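Local coordinates for protein acetyl xylan esterase (Paenibacillus sp. R4, PDB 6AGQ) that probably removes acetyl groups from acetylated xylan and related esters, as a cold-active serine esterase of the alpha/beta-hydrolase superfamily, at residues P201-L205 with F316-L321; Q82-V88 with E173-I179; H93-G97 with P139-T143. All coordinates share one frame; numbering follows the deposited sequence.

Contact 1 of 3, residues P201-L205 with F316-L321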
loop_
_atom_site.group_PDB
_atom_site.type_symbol
_atom_site.label_atom_id
_atom_site.label_comp_id
_atom_site.label_asym_id
_atom_site.label_seq_id
_atom_site.Cartn_x
_atom_site.Cartn_y
_atom_site.Cartn_z
ATOM N N PRO A 201 -44.242 -8.247 1.827
ATOM C CA PRO A 201 -43.614 -6.945 1.582
ATOM C C PRO A 201 -44.107 -6.317 0.302
ATOM O O PRO A 201 -44.235 -6.995 -0.705
ATOM C CB PRO A 201 -42.119 -7.276 1.482
ATOM C CG PRO A 201 -41.968 -8.590 2.134
ATOM C CD PRO A 201 -43.234 -9.323 1.907
ATOM N N LYS A 202 -44.454 -5.032 0.379
ATOM C CA LYS A 202 -44.916 -4.286 -0.738
ATOM C C LYS A 202 -43.773 -3.579 -1.516
ATOM O O LYS A 202 -43.859 -3.433 -2.749
ATOM C CB LYS A 202 -45.866 -3.274 -0.218
ATOM C CG LYS A 202 -46.625 -2.585 -1.285
ATOM C CD LYS A 202 -47.328 -1.421 -0.656
ATOM C CE LYS A 202 -48.268 -0.790 -1.654
ATOM N NZ LYS A 202 -49.056 0.228 -0.913
ATOM N N LEU A 203 -42.745 -3.153 -0.790
ATOM C CA LEU A 203 -41.564 -2.533 -1.362
ATOM C C LEU A 203 -40.300 -3.272 -0.941
ATOM O O LEU A 203 -40.233 -3.762 0.172
ATOM C CB LEU A 203 -41.424 -1.104 -0.859
ATOM C CG LEU A 203 -42.022 0.058 -1.565
ATOM C CD1 LEU A 203 -43.377 -0.235 -2.120
ATOM C CD2 LEU A 203 -42.041 1.252 -0.651
ATOM N N ALA A 204 -39.277 -3.269 -1.810
ATOM C CA ALA A 204 -37.939 -3.805 -1.495
ATOM C C ALA A 204 -36.905 -2.744 -1.865
ATOM O O ALA A 204 -36.959 -2.238 -2.981
ATOM C CB ALA A 204 -37.678 -5.083 -2.251
ATOM N N LEU A 205 -36.023 -2.361 -0.913
ATOM C CA LEU A 205 -35.038 -1.349 -1.154
ATOM C C LEU A 205 -33.567 -1.855 -0.963
ATOM O O LEU A 205 -32.840 -1.298 -0.139
ATOM C CB LEU A 205 -35.308 -0.149 -0.263
ATOM C CG LEU A 205 -36.575 0.670 -0.571
ATOM C CD1 LEU A 205 -37.756 0.171 0.224
ATOM C CD2 LEU A 205 -36.344 2.130 -0.210
ATOM N N PHE A 316 -39.197 7.510 -2.733
ATOM C CA PHE A 316 -39.737 6.238 -3.143
ATOM C C PHE A 316 -40.787 5.687 -2.180
ATOM O O PHE A 316 -41.889 5.300 -2.608
ATOM C CB PHE A 316 -38.562 5.261 -3.282
ATOM C CG PHE A 316 -38.946 3.934 -3.836
ATOM C CD1 PHE A 316 -39.253 3.797 -5.180
ATOM C CD2 PHE A 316 -38.948 2.818 -3.029
ATOM C CE1 PHE A 316 -39.628 2.559 -5.712
ATOM C CE2 PHE A 316 -39.272 1.592 -3.539
ATOM C CZ PHE A 316 -39.614 1.463 -4.879
ATOM N N ILE A 317 -40.431 5.658 -0.898
ATOM C CA ILE A 317 -41.332 5.244 0.165
ATOM C C ILE A 317 -42.572 6.146 0.251
ATOM O O ILE A 317 -43.703 5.640 0.328
ATOM C CB ILE A 317 -40.593 5.130 1.504
ATOM C CG1 ILE A 317 -39.801 3.825 1.465
ATOM C CG2 ILE A 317 -41.587 5.158 2.690
ATOM C CD1 ILE A 317 -38.704 3.731 2.483
ATOM N N GLU A 318 -42.368 7.462 0.225
ATOM C CA GLU A 318 -43.501 8.403 0.265
ATOM C C GLU A 318 -44.405 8.228 -0.914
ATOM O O GLU A 318 -45.606 8.356 -0.771
ATOM C CB GLU A 318 -43.026 9.865 0.356
ATOM C CG GLU A 318 -42.949 10.419 1.774
ATOM C CD GLU A 318 -44.154 11.292 2.080
ATOM O OE1 GLU A 318 -44.160 12.458 1.600
ATOM O OE2 GLU A 318 -45.090 10.809 2.763
ATOM N N ALA A 319 -43.846 7.965 -2.105
ATOM C CA ALA A 319 -44.686 7.779 -3.281
ATOM C C ALA A 319 -45.487 6.520 -3.347
ATOM O O ALA A 319 -46.565 6.510 -3.938
ATOM C CB ALA A 319 -43.839 7.901 -4.546
ATOM N N TYR A 320 -44.930 5.418 -2.870
ATOM C CA TYR A 320 -45.459 4.073 -3.195
ATOM C C TYR A 320 -45.882 3.201 -2.007
ATOM O O TYR A 320 -46.624 2.268 -2.211
ATOM C CB TYR A 320 -44.449 3.279 -4.060
ATOM C CG TYR A 320 -44.174 3.894 -5.431
ATOM C CD1 TYR A 320 -45.158 3.907 -6.419
ATOM C CD2 TYR A 320 -42.917 4.460 -5.736
ATOM C CE1 TYR A 320 -44.915 4.478 -7.672
ATOM C CE2 TYR A 320 -42.674 5.041 -6.978
ATOM C CZ TYR A 320 -43.673 5.053 -7.932
ATOM O OH TYR A 320 -43.433 5.614 -9.138
ATOM N N LEU A 321 -45.360 3.441 -0.806
ATOM C CA LEU A 321 -45.711 2.594 0.334
ATOM C C LEU A 321 -47.021 3.134 0.897
ATOM O O LEU A 321 -48.052 2.474 0.755
ATOM C CB LEU A 321 -44.653 2.632 1.416
ATOM C CG LEU A 321 -44.800 1.650 2.592
ATOM C CD1 LEU A 321 -44.603 0.244 2.123
ATOM C CD2 LEU A 321 -43.833 1.981 3.719
#
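Leu203 presses its forked end against the last turn of helix 309-320 and the Leu321 that follows it, and the packing is closest there. Its CD2 lies 3.6 Å from Leu321 CB and also meets Ile317 CG1, while its CG sits 3.7 Å from Phe316 CE2, the two side chains lying alongside each other, pointing opposite ways. A branched leucine suits this place, because CG and its two methyls can reach Phe316, Ile317, Tyr320 and Leu321 together. Leu205, on the same face of the strand, extends the apolar layer: its CD2 reaches Phe316 CD2, at 3.9 Å, and Ile317 CD1. Phe316 gets between strand and helix because its CG stands anti to the backbone N (chi1 -174°), which brings the ring against the leucines. Ala204, between them, points away from the helix, and its methyl touches Val181 and Thr266.

The other end is looser and partly exposed. Lys202, fully extended, spans it and gives NZ to Leu321 O at 3.0 Å, in the carbonyl plane and on a lone pair, with a weak second bond to Tyr320 O. A lysine probably suits the negative end of the helix and of the chain, and Arg178 NE also binds Leu321 O. Strand 203-205 and helix 316-320 run antiparallel, their axes at 172°. This is the helix-on-sheet packing of an alpha/beta-hydrolase fold, the C-terminal helix covering one face of the sheet.

Contact 2 of 3, residues Q82-V88 with E173-I179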
loop_
_atom_site.group_PDB
_atom_site.type_symbol
_atom_site.label_atom_id
_atom_site.label_comp_id
_atom_site.label_asym_id
_atom_site.label_seq_id
_atom_site.Cartn_x
_atom_site.Cartn_y
_atom_site.Cartn_z
ATOM N N GLN A 82 -54.228 3.982 15.758
ATOM C CA GLN A 82 -55.255 3.008 15.510
ATOM C C GLN A 82 -54.654 1.696 15.057
ATOM O O GLN A 82 -53.630 1.681 14.405
ATOM C CB GLN A 82 -56.234 3.500 14.421
ATOM C CG GLN A 82 -57.712 3.393 14.818
ATOM C CD GLN A 82 -58.017 4.046 16.157
ATOM O OE1 GLN A 82 -57.476 5.109 16.483
ATOM N NE2 GLN A 82 -58.872 3.409 16.944
ATOM N N PRO A 83 -55.309 0.584 15.389
ATOM C CA PRO A 83 -54.848 -0.691 14.882
ATOM C C PRO A 83 -54.783 -0.724 13.346
ATOM O O PRO A 83 -55.583 -0.080 12.657
ATOM C CB PRO A 83 -55.895 -1.673 15.431
ATOM C CG PRO A 83 -56.426 -1.027 16.665
ATOM C CD PRO A 83 -56.411 0.430 16.381
ATOM N N GLY A 84 -53.752 -1.388 12.830
ATOM C CA GLY A 84 -53.554 -1.505 11.368
ATOM C C GLY A 84 -53.305 -0.228 10.580
ATOM O O GLY A 84 -53.611 -0.201 9.395
ATOM N N SER A 85 -52.732 0.800 11.206
ATOM C CA SER A 85 -52.590 2.135 10.590
ATOM C C SER A 85 -51.164 2.517 10.118
ATOM O O SER A 85 -51.014 3.259 9.144
ATOM C CB SER A 85 -53.100 3.224 11.537
ATOM O OG SER A 85 -52.293 3.329 12.713
ATOM N N LEU A 86 -50.141 1.997 10.774
ATOM C CA LEU A 86 -48.794 2.462 10.546
ATOM C C LEU A 86 -48.125 1.631 9.478
ATOM O O LEU A 86 -47.995 0.403 9.646
ATOM C CB LEU A 86 -47.924 2.379 11.831
ATOM C CG LEU A 86 -48.302 3.298 12.983
ATOM C CD1 LEU A 86 -47.280 3.193 14.084
ATOM C CD2 LEU A 86 -48.417 4.753 12.574
ATOM N N PRO A 87 -47.620 2.280 8.434
ATOM C CA PRO A 87 -46.687 1.536 7.559
ATOM C C PRO A 87 -45.403 1.129 8.293
ATOM O O PRO A 87 -45.147 1.603 9.404
ATOM C CB PRO A 87 -46.439 2.493 6.375
ATOM C CG PRO A 87 -46.967 3.837 6.792
ATOM C CD PRO A 87 -47.823 3.679 8.011
ATOM N N VAL A 88 -44.642 0.192 7.739
ATOM C CA VAL A 88 -43.501 -0.341 8.478
ATOM C C VAL A 88 -42.320 -0.639 7.565
ATOM O O VAL A 88 -42.486 -1.108 6.477
ATOM C CB VAL A 88 -43.851 -1.569 9.378
ATOM C CG1 VAL A 88 -44.247 -2.798 8.600
ATOM C CG2 VAL A 88 -42.700 -1.965 10.285
ATOM N N GLU A 173 -50.651 -1.986 15.889
ATOM C CA GLU A 173 -50.574 -0.703 15.189
ATOM C C GLU A 173 -50.095 -0.794 13.727
ATOM O O GLU A 173 -50.341 0.134 12.947
ATOM C CB GLU A 173 -49.710 0.307 15.977
ATOM C CG GLU A 173 -48.214 -0.015 16.068
ATOM C CD GLU A 173 -47.801 -0.957 17.236
ATOM O OE1 GLU A 173 -48.716 -1.605 17.885
ATOM O OE2 GLU A 173 -46.548 -1.070 17.487
ATOM N N VAL A 174 -49.417 -1.898 13.364
ATOM C CA VAL A 174 -48.840 -2.015 12.036
ATOM C C VAL A 174 -49.880 -2.402 10.980
ATOM O O VAL A 174 -50.747 -3.234 11.217
ATOM C CB VAL A 174 -47.619 -2.965 12.048
ATOM C CG1 VAL A 174 -47.242 -3.396 10.651
ATOM C CG2 VAL A 174 -46.434 -2.231 12.710
ATOM N N ASP A 175 -49.819 -1.726 9.834
ATOM C CA ASP A 175 -50.548 -2.103 8.577
ATOM C C ASP A 175 -49.677 -3.106 7.763
ATOM O O ASP A 175 -48.654 -2.725 7.150
ATOM C CB ASP A 175 -50.771 -0.841 7.748
ATOM C CG ASP A 175 -51.673 -1.047 6.537
ATOM O OD1 ASP A 175 -51.915 -2.211 6.109
ATOM O OD2 ASP A 175 -52.144 -0.001 6.020
ATOM N N ALA A 176 -50.116 -4.362 7.751
ATOM C CA ALA A 176 -49.399 -5.469 7.139
ATOM C C ALA A 176 -49.411 -5.392 5.591
ATOM O O ALA A 176 -48.540 -5.971 4.922
ATOM C CB ALA A 176 -49.998 -6.804 7.635
ATOM N N SER A 177 -50.316 -4.601 5.024
ATOM C CA SER A 177 -50.237 -4.314 3.579
ATOM C C SER A 177 -49.263 -3.147 3.205
ATOM O O SER A 177 -49.146 -2.776 2.030
ATOM C CB SER A 177 -51.666 -4.099 3.029
ATOM O OG SER A 177 -52.166 -2.834 3.448
ATOM N N ARG A 178 -48.556 -2.567 4.181
ATOM C CA ARG A 178 -47.629 -1.492 3.894
ATOM C C ARG A 178 -46.266 -1.770 4.527
ATOM O O ARG A 178 -45.809 -1.003 5.359
ATOM C CB ARG A 178 -48.257 -0.119 4.325
ATOM C CG ARG A 178 -49.591 0.103 3.621
ATOM C CD ARG A 178 -50.256 1.434 3.974
ATOM N NE ARG A 178 -49.446 2.556 3.562
ATOM C CZ ARG A 178 -49.580 3.797 4.012
ATOM N NH1 ARG A 178 -50.546 4.111 4.876
ATOM N NH2 ARG A 178 -48.752 4.745 3.585
ATOM N N ILE A 179 -45.636 -2.876 4.134
ATOM C CA ILE A 179 -44.313 -3.263 4.633
ATOM C C ILE A 179 -43.210 -3.061 3.563
ATOM O O ILE A 179 -43.370 -3.514 2.422
ATOM C CB ILE A 179 -44.297 -4.738 5.009
ATOM C CG1 ILE A 179 -45.326 -5.049 6.108
ATOM C CG2 ILE A 179 -42.896 -5.202 5.450
ATOM C CD1 ILE A 179 -45.537 -6.559 6.264
HETATM O O HOH W 1 -51.868 2.599 6.670
#
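Glu173 begins the pairing with its carbonyl O, which takes the N-H of Leu86 at 2.9 Å and, weakly, that of Ser85, at the end of the type II turn Gln82-Ser85. Its CG lies against Leu86 CD1, while the carboxylate leads away to Tyr74 OH; a long acidic chain can thus be apolar at its base and polar at its tip. Val174 follows, bridging in parallel with Leu86. Its carbonyl O receives a nearly straight CA-H...O contact from Gly84 CA, and its CG1 meets Val88 CG1, a beta-branched pair filling the buried side.

Asp175 gives its N-H to Leu86 O at 2.8 Å, and its CB rests against Gly84 O. A chi1 of -172° swings the carboxylate to the side opposite its own N, where it serves two sets of partners. OD1 accepts from both N and OG of Ser177, from the same face of its plane, making an Asx turn within the type I turn Asp175-Arg178; OD2 accepts from a water that also donates to Ser85 O and accepts from Arg178 NH1. Replacing Asp175 by an alanine is likely to leave Ser177 N and OG without their acceptor, the turn less firmly held, and the water short of one partner.

Arg178 lays a guanidinium face over Pro87 CG, which stands 3.7 Å above its centre, and NE goes on to Leu321 O. Its own carbonyl O accepts from Val88 N at 2.9 Å. Ile179 then bridges in parallel with Val88, CG1 against CG1 at 3.5 Å. Two short parallel pairings separated by a corner thus bring strand 179-184 in beside strand 86-92, as neighbouring parallel strands of the alpha/beta-hydrolase sheet.

Contact 3 of 3, residues H93-G97 with P139-T143; sequences HGYSG and PGWMT
Tyr95 offers one face of its ring to the six-membered ring of Trp141, which comes in edge first. The planes stand at 66° with centroids 5.3 Å apart, a T-shaped (edge-to-face) pair in which Trp141 CE3 lies 3.5 Å from Tyr95 CZ. With chi1 near 180° (-169°), the tyrosine ring reaches across to the 139-143 loop and carries its hydroxyl to the backbone there. Tyr95 OH accepts the N-H of Trp141 at 2.9 Å, in a bond of 165°. Tyrosine suits the place because it pairs an aromatic face with an oxygen that can accept a backbone N-H.

Gly140 suits the place next to the hydroxyl: its CA is 3.5 Å from Tyr95 OH, and a CB would clash with that oxygen; its backbone angles also call for glycine. Met142 approaches obliquely, with SD 3.9 Å from Tyr95 CE1, a Met-aromatic contact made by a flexible side chain bent at both chi2 and chi3. Beyond the ring pair, Ser96 CA packs against Trp141 CZ3. Ser96 belongs to the type II turn Gly94-Gly97, whose Gly94 O accepts from both Gly97 N and His93 ND1.

Glu228 extends the polar contacts, its OE1 accepting from Met142 N and its OE2 lying in a weak bond with Tyr95 OH. Trp141 also stacks on Tyr153 and packs on Gly137 of the third subunit, so the contact borders a subunit interface. The HGYSG loop follows strand 86-92 near the probable nucleophile elbow and, as in related esterases, is expected to lend a backbone N-H to the oxyanion hole. Chemically, the phenol joins two roles: its ring supplies aromatic packing while its oxygen satisfies a backbone N-H; if the hydroxyl donates to Glu228 in the weak bond, that oxygen would probably become a slightly better acceptor.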
loop_
_atom_site.group_PDB
_atom_site.type_symbol
_atom_site.label_atom_id
_atom_site.label_comp_id
_atom_site.label_asym_id
_atom_site.label_seq_id
_atom_site.Cartn_x
_atom_site.Cartn_y
_atom_site.Cartn_z
ATOM N N HIS A 93 -28.895 -5.682 8.232
ATOM C CA HIS A 93 -27.645 -4.973 8.354
ATOM C C HIS A 93 -26.549 -5.698 7.583
ATOM O O HIS A 93 -26.706 -6.827 7.168
ATOM C CB HIS A 93 -27.253 -4.759 9.818
ATOM C CG HIS A 93 -26.889 -6.025 10.521
ATOM N ND1 HIS A 93 -25.701 -6.712 10.269
ATOM C CD2 HIS A 93 -27.519 -6.694 11.517
ATOM C CE1 HIS A 93 -25.652 -7.768 11.065
ATOM N NE2 HIS A 93 -26.746 -7.785 11.821
ATOM N N GLY A 94 -25.453 -4.988 7.418
ATOM C CA GLY A 94 -24.273 -5.445 6.688
ATOM C C GLY A 94 -23.420 -6.482 7.363
ATOM O O GLY A 94 -23.584 -6.816 8.526
ATOM N N TYR A 95 -22.498 -7.032 6.602
ATOM C CA TYR A 95 -21.756 -8.200 7.073
ATOM C C TYR A 95 -20.935 -7.863 8.265
ATOM O O TYR A 95 -20.082 -6.994 8.194
ATOM C CB TYR A 95 -20.829 -8.696 5.963
ATOM C CG TYR A 95 -20.200 -10.054 6.238
ATOM C CD1 TYR A 95 -20.939 -11.207 6.080
ATOM C CD2 TYR A 95 -18.898 -10.165 6.640
ATOM C CE1 TYR A 95 -20.374 -12.456 6.251
ATOM C CE2 TYR A 95 -18.317 -11.412 6.850
ATOM C CZ TYR A 95 -19.063 -12.559 6.624
ATOM O OH TYR A 95 -18.557 -13.825 6.842
ATOM N N SER A 96 -21.136 -8.599 9.354
ATOM C CA SER A 96 -20.392 -8.407 10.658
ATOM C C SER A 96 -21.041 -7.407 11.583
ATOM O O SER A 96 -20.609 -7.279 12.724
ATOM C CB SER A 96 -18.917 -8.070 10.481
ATOM O OG SER A 96 -18.712 -6.699 10.160
ATOM N N GLY A 97 -22.106 -6.730 11.121
ATOM C CA GLY A 97 -22.663 -5.609 11.876
ATOM C C GLY A 97 -23.676 -6.050 12.897
ATOM O O GLY A 97 -23.559 -7.101 13.501
ATOM N N PRO A 139 -12.574 -17.982 8.929
ATOM C CA PRO A 139 -13.126 -16.962 9.837
ATOM C C PRO A 139 -14.232 -16.150 9.170
ATOM O O PRO A 139 -14.065 -15.762 8.039
ATOM C CB PRO A 139 -11.928 -16.049 10.140
ATOM C CG PRO A 139 -10.715 -16.898 9.858
ATOM C CD PRO A 139 -11.134 -17.792 8.713
ATOM N N GLY A 140 -15.314 -15.869 9.898
ATOM C CA GLY A 140 -16.583 -15.379 9.316
ATOM C C GLY A 140 -17.681 -16.429 9.306
ATOM O O GLY A 140 -17.627 -17.402 10.033
ATOM N N TRP A 141 -18.666 -16.255 8.458
ATOM C CA TRP A 141 -19.877 -17.084 8.465
ATOM C C TRP A 141 -20.236 -17.666 7.100
ATOM O O TRP A 141 -21.002 -18.614 7.068
ATOM C CB TRP A 141 -21.071 -16.250 9.041
ATOM C CG TRP A 141 -20.746 -15.699 10.390
ATOM C CD1 TRP A 141 -20.785 -16.379 11.547
ATOM C CD2 TRP A 141 -20.212 -14.415 10.699
ATOM N NE1 TRP A 141 -20.381 -15.587 12.574
ATOM C CE2 TRP A 141 -19.994 -14.381 12.071
ATOM C CE3 TRP A 141 -19.917 -13.291 9.953
ATOM C CZ2 TRP A 141 -19.492 -13.266 12.718
ATOM C CZ3 TRP A 141 -19.409 -12.194 10.582
ATOM C CH2 TRP A 141 -19.200 -12.178 11.956
ATOM N N MET A 142 -19.639 -17.180 6.014
ATOM C CA MET A 142 -20.009 -17.605 4.619
ATOM C C MET A 142 -19.780 -19.094 4.308
ATOM O O MET A 142 -20.363 -19.614 3.326
ATOM C CB MET A 142 -19.126 -16.895 3.567
ATOM C CG MET A 142 -19.192 -15.391 3.470
ATOM S SD MET A 142 -20.867 -14.817 3.174
ATOM C CE MET A 142 -20.986 -15.339 1.455
ATOM N N THR A 143 -18.880 -19.750 5.038
ATOM C CA THR A 143 -18.490 -21.162 4.728
ATOM C C THR A 143 -19.044 -22.203 5.723
ATOM O O THR A 143 -18.829 -23.391 5.584
ATOM C CB THR A 143 -16.974 -21.284 4.625
ATOM O OG1 THR A 143 -16.414 -21.054 5.915
ATOM C CG2 THR A 143 -16.417 -20.246 3.703
#

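From the N terminus, residues 82-88 lead into strand 86-92, and the 93-97 loop follows at once. Contact 3 closes the inner loop when the chain reaches 139-143, after strand 114-118; contact 2 closes the outer one at 173-179, past helix 153-170, so contact 3 nests inside contact 2. Contact 1 opens afterwards at 201-205 and closes only at the C terminus, in series with both. Contacts 1 and 2 adjoin on the same sheet, touching through Lys202 N to Ile179 O, and together join neighbouring strands to the final helix. Contact 3 lies on the opposite side of the chain's centre from contacts 1 and 2, about 27 Å from contact 1 between centres, and ties two loops.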